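Long-range contacts in protein RIF2 (PDB 4BJ1), which takes part in transcriptional silencing and telomere length regulation in budding yeast, interacting with RIF1 and with the RAP1 C-terminus: residues V80-N85 and V147-E152; S127-M132 and T169-V174. All coordinates share one frame; numbering follows the deposited sequence.

Both contacts belong to the parallel alpha/beta core of RIF2, one within its sheet and one in the helical layer against it. Interaction 1 pairs strand 78-83, at one edge of the sheet, with its neighbour 145-153; it is largely buried, and regular backbone hydrogen bonds set its register. Interaction 2 joins helices 128-137 and 165-180, which flank strand 145-153 in sequence; it lies farther from the centre of the chain, relies on apolar side chains, and has carboxylates at its more exposed end. The two meet where Phe171 packs edge-to-face with Phe149 and where Met84 touches both Leu129 and Phe171, so the helices rest on the sheet face that carries Ile82 and Phe149.

Interaction 1. Residues V80-N85 and V147-E152; sequences VIIEMN and VYFKFE
Val80 and Val147 sit side by side in a run of parallel strand pairing in which the backbones bond directly and the side chains alternate between the two faces of the sheet. Tyr148 N donates to Val80 O, and Ile82 N in turn donates to Tyr148 O at 2.8 Å with an almost straight N-H...O angle of 170°. Lys150 N to Ile82 O and Met84 N to Lys150 O continue the pattern.

The face bearing Val80, Ile82, Val147 and Phe149 is fully buried and apolar. Beta-branched residues suit it because they are compact and favour extended backbone: Ile82 turns CD1 back onto Val147 CG1 (3.6 Å), while its CG2, anti to the backbone N, lies 3.8 Å from Phe149 CD1. Met84, its chain bent at chi2 (-51°), brings SD to the edge of the Phe149 ring, 5.3 Å from its centroid, a Met-aromatic contact; its CE goes on toward Leu129 and Phe171. This is one edge of the parallel sheet in a P-loop NTPase-like AAA+ fold, and helices 128-137 and 165-180 pack over these apolar groups.

On the other face Ile81 and Glu83 are partly exposed, and Ser240 and Ser242 of the second subunit pack on them respectively. Ile81 presents CD1 to the edge of the Tyr148 ring, close to its plane, and CG2 lies 3.6 Å from Tyr148 CD2; Leu72 of helix 58-74 touches both residues. Farther along, Glu83 and buried Lys150 run side by side, their long stems packing CG to CD at 4.1 Å while their flexible ends part to reach separate partners. Lys150 NZ is hydrogen-bonded to Tyr61 OH, and Glu83 OE1 accepts from Lys243 N of the second subunit.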
ATOM      1  N   VAL A  80      -4.313  23.030   4.282  1.00 75.24           N
ATOM      2  CA  VAL A  80      -5.715  22.984   4.721  1.00 75.24           C
ATOM      3  C   VAL A  80      -6.523  22.477   3.525  1.00 81.27           C
ATOM      4  O   VAL A  80      -6.147  22.738   2.379  1.00 80.68           O
ATOM      5  CB  VAL A  80      -6.196  24.374   5.238  1.00 78.13           C
ATOM      6  CG1 VAL A  80      -7.698  24.590   5.061  1.00 77.30           C
ATOM      7  CG2 VAL A  80      -5.800  24.580   6.691  1.00 80.65           C
ATOM      8  N   ILE A  81      -7.588  21.705   3.793  1.00 79.76           N
ATOM      9  CA  ILE A  81      -8.433  21.146   2.755  1.00 79.19           C
ATOM     10  C   ILE A  81      -9.844  21.658   2.914  1.00 83.67           C
ATOM     11  O   ILE A  81     -10.409  21.595   4.012  1.00 85.72           O
ATOM     12  CB  ILE A  81      -8.421  19.592   2.775  1.00 84.34           C
ATOM     13  CG1 ILE A  81      -6.975  18.989   3.043  1.00 86.66           C
ATOM     14  CG2 ILE A  81      -9.090  19.006   1.513  1.00 83.01           C
ATOM     15  CD1 ILE A  81      -5.768  19.282   2.039  1.00 93.29           C
ATOM     16  N   ILE A  82     -10.423  22.139   1.804  1.00 78.15           N
ATOM     17  CA  ILE A  82     -11.807  22.580   1.753  1.00 78.88           C
ATOM     18  C   ILE A  82     -12.464  21.886   0.576  1.00 84.30           C
ATOM     19  O   ILE A  82     -11.957  21.954  -0.542  1.00 81.09           O
ATOM     20  CB  ILE A  82     -11.983  24.120   1.807  1.00 82.12           C
ATOM     21  CG1 ILE A  82     -11.772  24.622   3.254  1.00 84.12           C
ATOM     22  CG2 ILE A  82     -13.373  24.532   1.329  1.00 84.29           C
ATOM     23  CD1 ILE A  82     -10.967  25.803   3.395  1.00 87.05           C
ATOM     24  N   GLU A  83     -13.535  21.124   0.861  1.00 85.53           N
ATOM     25  CA  GLU A  83     -14.285  20.394  -0.150  1.00 86.11           C
ATOM     26  C   GLU A  83     -15.460  21.276  -0.555  1.00 95.85           C
ATOM     27  O   GLU A  83     -16.368  21.533   0.247  1.00100.03           O
ATOM     28  CB  GLU A  83     -14.731  19.049   0.402  1.00 89.17           C
ATOM     29  CG  GLU A  83     -13.574  18.124   0.734  1.00 96.45           C
ATOM     30  CD  GLU A  83     -14.019  16.903   1.512  1.00115.09           C
ATOM     31  OE1 GLU A  83     -14.223  17.022   2.742  1.00101.03           O
ATOM     32  OE2 GLU A  83     -14.216  15.840   0.879  1.00112.81           O
ATOM     33  N   MET A  84     -15.398  21.805  -1.782  1.00 92.22           N
ATOM     34  CA  MET A  84     -16.360  22.770  -2.317  1.00 94.41           C
ATOM     35  C   MET A  84     -17.644  22.171  -2.899  1.00103.63           C
ATOM     36  O   MET A  84     -18.571  22.919  -3.231  1.00105.70           O
ATOM     37  CB  MET A  84     -15.663  23.670  -3.355  1.00 94.74           C
ATOM     38  CG  MET A  84     -14.656  24.623  -2.739  1.00 96.26           C
ATOM     39  SD  MET A  84     -15.344  25.553  -1.357  1.00102.04           S
ATOM     40  CE  MET A  84     -16.520  26.579  -2.223  1.00102.60           C
ATOM     41  N   ASN A  85     -17.695  20.833  -3.014  1.00102.41           N
ATOM     42  CA  ASN A  85     -18.826  20.081  -3.562  1.00105.35           C
ATOM     43  C   ASN A  85     -20.131  20.359  -2.860  1.00119.02           C
ATOM     44  O   ASN A  85     -21.099  20.774  -3.509  1.00121.39           O
ATOM     45  CB  ASN A  85     -18.521  18.609  -3.560  1.00 98.74           C
ATOM     46  CG  ASN A  85     -17.569  18.283  -4.648  1.00111.92           C
ATOM     47  OD1 ASN A  85     -17.967  18.209  -5.810  1.00 96.89           O
ATOM     48  ND2 ASN A  85     -16.279  18.186  -4.304  1.00104.84           N
ATOM     49  N   VAL A 147      -4.318  26.544   1.064  1.00 75.40           N
ATOM     50  CA  VAL A 147      -5.696  26.114   1.106  1.00 73.90           C
ATOM     51  C   VAL A 147      -5.911  25.332  -0.164  1.00 80.97           C
ATOM     52  O   VAL A 147      -5.675  25.871  -1.247  1.00 83.43           O
ATOM     53  CB  VAL A 147      -6.650  27.304   1.144  1.00 77.15           C
ATOM     54  CG1 VAL A 147      -7.944  26.917   1.816  1.00 77.23           C
ATOM     55  CG2 VAL A 147      -6.021  28.483   1.844  1.00 77.92           C
ATOM     56  N   TYR A 148      -6.328  24.069  -0.052  1.00 76.40           N
ATOM     57  CA  TYR A 148      -6.605  23.243  -1.210  1.00 75.64           C
ATOM     58  C   TYR A 148      -8.086  23.059  -1.249  1.00 77.32           C
ATOM     59  O   TYR A 148      -8.648  22.409  -0.368  1.00 77.06           O
ATOM     60  CB  TYR A 148      -5.814  21.910  -1.195  1.00 78.19           C
ATOM     61  CG  TYR A 148      -6.509  20.724  -1.839  1.00 82.75           C
ATOM     62  CD1 TYR A 148      -6.940  20.770  -3.169  1.00 85.47           C
ATOM     63  CD2 TYR A 148      -6.716  19.545  -1.130  1.00 84.28           C
ATOM     64  CE1 TYR A 148      -7.599  19.685  -3.756  1.00 86.61           C
ATOM     65  CE2 TYR A 148      -7.346  18.445  -1.716  1.00 85.67           C
ATOM     66  CZ  TYR A 148      -7.786  18.516  -3.028  1.00 94.92           C
ATOM     67  OH  TYR A 148      -8.392  17.413  -3.592  1.00 99.36           O
ATOM     68  N   PHE A 149      -8.720  23.706  -2.239  1.00 73.63           N
ATOM     69  CA  PHE A 149     -10.156  23.657  -2.505  1.00 73.21           C
ATOM     70  C   PHE A 149     -10.366  22.562  -3.523  1.00 76.78           C
ATOM     71  O   PHE A 149      -9.710  22.556  -4.563  1.00 76.81           O
ATOM     72  CB  PHE A 149     -10.666  24.988  -3.056  1.00 76.04           C
ATOM     73  CG  PHE A 149     -10.489  26.190  -2.158  1.00 78.28           C
ATOM     74  CD1 PHE A 149     -11.477  26.549  -1.246  1.00 81.49           C
ATOM     75  CD2 PHE A 149      -9.363  27.006  -2.272  1.00 79.67           C
ATOM     76  CE1 PHE A 149     -11.327  27.683  -0.441  1.00 82.78           C
ATOM     77  CE2 PHE A 149      -9.203  28.123  -1.448  1.00 82.39           C
ATOM     78  CZ  PHE A 149     -10.194  28.465  -0.554  1.00 81.38           C
ATOM     79  N   LYS A 150     -11.254  21.622  -3.222  1.00 73.72           N
ATOM     80  CA  LYS A 150     -11.507  20.483  -4.093  1.00 73.93           C
ATOM     81  C   LYS A 150     -12.940  20.505  -4.574  1.00 79.47           C
ATOM     82  O   LYS A 150     -13.858  20.621  -3.757  1.00 81.38           O
ATOM     83  CB  LYS A 150     -11.177  19.178  -3.332  1.00 76.45           C
ATOM     84  CG  LYS A 150     -11.663  17.883  -3.971  1.00 92.99           C
ATOM     85  CD  LYS A 150     -12.074  16.898  -2.889  1.00103.54           C
ATOM     86  CE  LYS A 150     -12.439  15.548  -3.447  1.00111.26           C
ATOM     87  NZ  LYS A 150     -11.242  14.731  -3.793  1.00111.87           N
ATOM     88  N   PHE A 151     -13.134  20.395  -5.897  1.00 75.44           N
ATOM     89  CA  PHE A 151     -14.462  20.368  -6.503  1.00 77.15           C
ATOM     90  C   PHE A 151     -14.526  19.224  -7.497  1.00 80.76           C
ATOM     91  O   PHE A 151     -13.646  19.096  -8.340  1.00 79.89           O
ATOM     92  CB  PHE A 151     -14.824  21.718  -7.152  1.00 80.71           C
ATOM     93  CG  PHE A 151     -16.229  21.744  -7.700  1.00 85.62           C
ATOM     94  CD1 PHE A 151     -17.329  21.776  -6.845  1.00 90.75           C
ATOM     95  CD2 PHE A 151     -16.460  21.693  -9.068  1.00 89.30           C
ATOM     96  CE1 PHE A 151     -18.631  21.770  -7.353  1.00 94.33           C
ATOM     97  CE2 PHE A 151     -17.764  21.678  -9.575  1.00 94.88           C
ATOM     98  CZ  PHE A 151     -18.839  21.708  -8.713  1.00 94.51           C
ATOM     99  N   GLU A 152     -15.547  18.378  -7.382  1.00 78.61           N
ATOM    100  CA  GLU A 152     -15.707  17.196  -8.214  1.00 79.62           C
ATOM    101  C   GLU A 152     -17.073  17.198  -8.946  1.00 88.90           C
ATOM    102  O   GLU A 152     -18.133  17.141  -8.312  1.00 89.90           O
ATOM    103  CB  GLU A 152     -15.459  15.937  -7.353  1.00 80.31           C
ATOM    104  CG  GLU A 152     -15.906  14.607  -7.951  1.00 96.17           C
ATOM    105  CD  GLU A 152     -17.323  14.202  -7.581  1.00122.83           C
ATOM    106  OE1 GLU A 152     -17.597  14.049  -6.366  1.00124.25           O
ATOM    107  OE2 GLU A 152     -18.171  14.089  -8.498  1.00110.83           O
TER

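Interaction 2. Residues S127-M132 and T169-V174; sequences SDLMMM and TEFINV
In the helical layer beside the RIF2 sheet, the first turn of helix 128-137 packs on helix 165-180 through Leu129, Met130 and Val174. The segment axes cross at -39° and approach to 9.4 Å. Leu129, with CG anti to the backbone N (chi1 -176°), extends CD2 to within 3.5 Å of Phe171 CA, while its CG lies 3.8 Å from Val174 CG2. That same valine methyl meets Met130 CE at 3.8 Å; the methionine chain, bent at chi2 and chi3, slides past Val174 in the opposite direction. Branched Leu and Val fill the space between the helices, and the pliant thioether follows the surface beside them.

Both helices belong to the ASCE domain of the P-loop NTPase clan, and strand 145-153 connects them in sequence. Ser127 is the N-cap of the first: its OG accepts from Met130 N at 3.3 Å, a role suited to a short hydroxyl side chain. The extended Glu170 brings OE2 to 3.3 Å from Ser127 CB. Asp128 OD2 stands 3.8 Å from Glu170 OE2, with the carboxylate planes 79° apart; a long, weak ion pair from Asp128 OD2 to Lys167 NZ, and perhaps the nearby helix N-terminus, may ease the repulsion.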
ATOM      1  N   SER A 127     -18.422  36.693   4.708  1.00139.73           N
ATOM      2  CA  SER A 127     -19.323  35.652   4.196  1.00139.57           C
ATOM      3  C   SER A 127     -19.157  34.318   4.948  1.00139.81           C
ATOM      4  O   SER A 127     -18.171  34.134   5.657  1.00136.40           O
ATOM      5  CB  SER A 127     -19.133  35.469   2.689  1.00139.80           C
ATOM      6  OG  SER A 127     -17.994  34.698   2.338  1.00141.00           O
ATOM      7  N   ASP A 128     -20.126  33.402   4.790  1.00137.68           N
ATOM      8  CA  ASP A 128     -20.142  32.069   5.412  1.00135.66           C
ATOM      9  C   ASP A 128     -18.868  31.283   5.078  1.00129.14           C
ATOM     10  O   ASP A 128     -18.250  30.690   5.967  1.00126.78           O
ATOM     11  CB  ASP A 128     -21.370  31.247   4.927  1.00141.19           C
ATOM     12  CG  ASP A 128     -22.662  32.007   4.637  1.00161.97           C
ATOM     13  OD1 ASP A 128     -22.856  33.103   5.220  1.00167.65           O
ATOM     14  OD2 ASP A 128     -23.498  31.484   3.857  1.00170.58           O
ATOM     15  N   LEU A 129     -18.507  31.275   3.778  1.00120.16           N
ATOM     16  CA  LEU A 129     -17.355  30.588   3.205  1.00113.30           C
ATOM     17  C   LEU A 129     -16.068  31.178   3.748  1.00114.81           C
ATOM     18  O   LEU A 129     -15.262  30.448   4.320  1.00112.18           O
ATOM     19  CB  LEU A 129     -17.420  30.697   1.672  1.00111.65           C
ATOM     20  CG  LEU A 129     -16.368  29.981   0.831  1.00110.67           C
ATOM     21  CD1 LEU A 129     -16.183  28.529   1.244  1.00108.33           C
ATOM     22  CD2 LEU A 129     -16.747  30.034  -0.599  1.00112.67           C
ATOM     23  N   MET A 130     -15.914  32.507   3.619  1.00112.50           N
ATOM     24  CA  MET A 130     -14.787  33.298   4.103  1.00110.63           C
ATOM     25  C   MET A 130     -14.498  32.983   5.564  1.00115.56           C
ATOM     26  O   MET A 130     -13.353  32.738   5.922  1.00113.57           O
ATOM     27  CB  MET A 130     -15.097  34.793   3.934  1.00116.25           C
ATOM     28  CG  MET A 130     -13.961  35.698   4.314  1.00119.10           C
ATOM     29  SD  MET A 130     -12.655  35.744   3.077  1.00120.12           S
ATOM     30  CE  MET A 130     -13.500  36.687   1.731  1.00120.27           C
ATOM     31  N   MET A 131     -15.541  32.969   6.391  1.00115.92           N
ATOM     32  CA  MET A 131     -15.472  32.701   7.818  1.00117.69           C
ATOM     33  C   MET A 131     -14.910  31.332   8.091  1.00116.88           C
ATOM     34  O   MET A 131     -14.035  31.193   8.950  1.00115.11           O
ATOM     35  CB  MET A 131     -16.863  32.837   8.428  1.00126.70           C
ATOM     36  CG  MET A 131     -17.121  34.202   8.959  1.00135.03           C
ATOM     37  SD  MET A 131     -16.786  34.190  10.724  1.00143.23           S
ATOM     38  CE  MET A 131     -18.429  33.680  11.356  1.00147.75           C
ATOM     39  N   MET A 132     -15.395  30.331   7.331  1.00111.91           N
ATOM     40  CA  MET A 132     -14.974  28.941   7.436  1.00109.70           C
ATOM     41  C   MET A 132     -13.531  28.736   6.958  1.00104.09           C
ATOM     42  O   MET A 132     -12.782  28.055   7.658  1.00103.48           O
ATOM     43  CB  MET A 132     -15.960  28.024   6.705  1.00113.65           C
ATOM     44  CG  MET A 132     -15.618  26.551   6.820  1.00117.38           C
ATOM     45  SD  MET A 132     -15.044  25.881   5.234  1.00117.84           S
ATOM     46  CE  MET A 132     -16.674  25.633   4.381  1.00117.22           C
ATOM     47  N   THR A 169     -20.010  32.957  -6.909  1.00112.46           N
ATOM     48  CA  THR A 169     -19.433  34.298  -6.782  1.00112.77           C
ATOM     49  C   THR A 169     -18.748  34.469  -5.436  1.00114.47           C
ATOM     50  O   THR A 169     -17.615  34.948  -5.392  1.00112.78           O
ATOM     51  CB  THR A 169     -20.472  35.380  -7.054  1.00119.04           C
ATOM     52  OG1 THR A 169     -21.280  34.964  -8.154  1.00116.08           O
ATOM     53  CG2 THR A 169     -19.826  36.730  -7.348  1.00117.24           C
ATOM     54  N   GLU A 170     -19.422  34.029  -4.354  1.00111.04           N
ATOM     55  CA  GLU A 170     -18.945  34.033  -2.972  1.00109.18           C
ATOM     56  C   GLU A 170     -17.558  33.322  -2.887  1.00107.71           C
ATOM     57  O   GLU A 170     -16.673  33.794  -2.163  1.00106.65           O
ATOM     58  CB  GLU A 170     -19.993  33.316  -2.098  1.00112.44           C
ATOM     59  CG  GLU A 170     -19.919  33.609  -0.607  1.00127.11           C
ATOM     60  CD  GLU A 170     -21.078  33.090   0.230  1.00163.16           C
ATOM     61  OE1 GLU A 170     -22.158  32.795  -0.335  1.00169.32           O
ATOM     62  OE2 GLU A 170     -20.895  32.950   1.462  1.00159.91           O
ATOM     63  N   PHE A 171     -17.380  32.217  -3.667  1.00 99.60           N
ATOM     64  CA  PHE A 171     -16.152  31.433  -3.772  1.00 94.30           C
ATOM     65  C   PHE A 171     -15.050  32.213  -4.462  1.00 96.22           C
ATOM     66  O   PHE A 171     -13.946  32.282  -3.920  1.00 93.37           O
ATOM     67  CB  PHE A 171     -16.408  30.066  -4.463  1.00 94.58           C
ATOM     68  CG  PHE A 171     -15.214  29.151  -4.679  1.00 92.03           C
ATOM     69  CD1 PHE A 171     -14.231  29.014  -3.702  1.00 92.49           C
ATOM     70  CD2 PHE A 171     -15.106  28.383  -5.829  1.00 93.34           C
ATOM     71  CE1 PHE A 171     -13.141  28.160  -3.898  1.00 90.65           C
ATOM     72  CE2 PHE A 171     -14.012  27.534  -6.025  1.00 93.20           C
ATOM     73  CZ  PHE A 171     -13.045  27.416  -5.052  1.00 88.93           C
ATOM     74  N   ILE A 172     -15.346  32.808  -5.642  1.00 94.72           N
ATOM     75  CA  ILE A 172     -14.389  33.618  -6.415  1.00 95.28           C
ATOM     76  C   ILE A 172     -13.997  34.898  -5.631  1.00100.08           C
ATOM     77  O   ILE A 172     -12.908  35.450  -5.845  1.00100.31           O
ATOM     78  CB  ILE A 172     -14.881  33.894  -7.861  1.00101.67           C
ATOM     79  CG1 ILE A 172     -15.217  32.583  -8.604  1.00100.98           C
ATOM     80  CG2 ILE A 172     -13.857  34.713  -8.659  1.00103.47           C
ATOM     81  CD1 ILE A 172     -16.122  32.794  -9.831  1.00114.52           C
ATOM     82  N   ASN A 173     -14.863  35.319  -4.682  1.00 96.10           N
ATOM     83  CA  ASN A 173     -14.612  36.438  -3.779  1.00 96.40           C
ATOM     84  C   ASN A 173     -13.547  36.059  -2.716  1.00 94.03           C
ATOM     85  O   ASN A 173     -12.601  36.822  -2.476  1.00 92.98           O
ATOM     86  CB  ASN A 173     -15.921  36.912  -3.141  1.00102.49           C
ATOM     87  CG  ASN A 173     -16.865  37.650  -4.081  1.00118.44           C
ATOM     88  OD1 ASN A 173     -16.577  37.901  -5.266  1.00110.10           O
ATOM     89  ND2 ASN A 173     -18.049  37.955  -3.578  1.00108.39           N
ATOM     90  N   VAL A 174     -13.675  34.852  -2.132  1.00 87.05           N
ATOM     91  CA  VAL A 174     -12.705  34.314  -1.176  1.00 82.63           C
ATOM     92  C   VAL A 174     -11.381  34.139  -1.928  1.00 86.16           C
ATOM     93  O   VAL A 174     -10.333  34.596  -1.452  1.00 86.45           O
ATOM     94  CB  VAL A 174     -13.181  33.009  -0.489  1.00 82.77           C
ATOM     95  CG1 VAL A 174     -12.084  32.403   0.379  1.00 79.76           C
ATOM     96  CG2 VAL A 174     -14.422  33.254   0.352  1.00 85.15           C
TER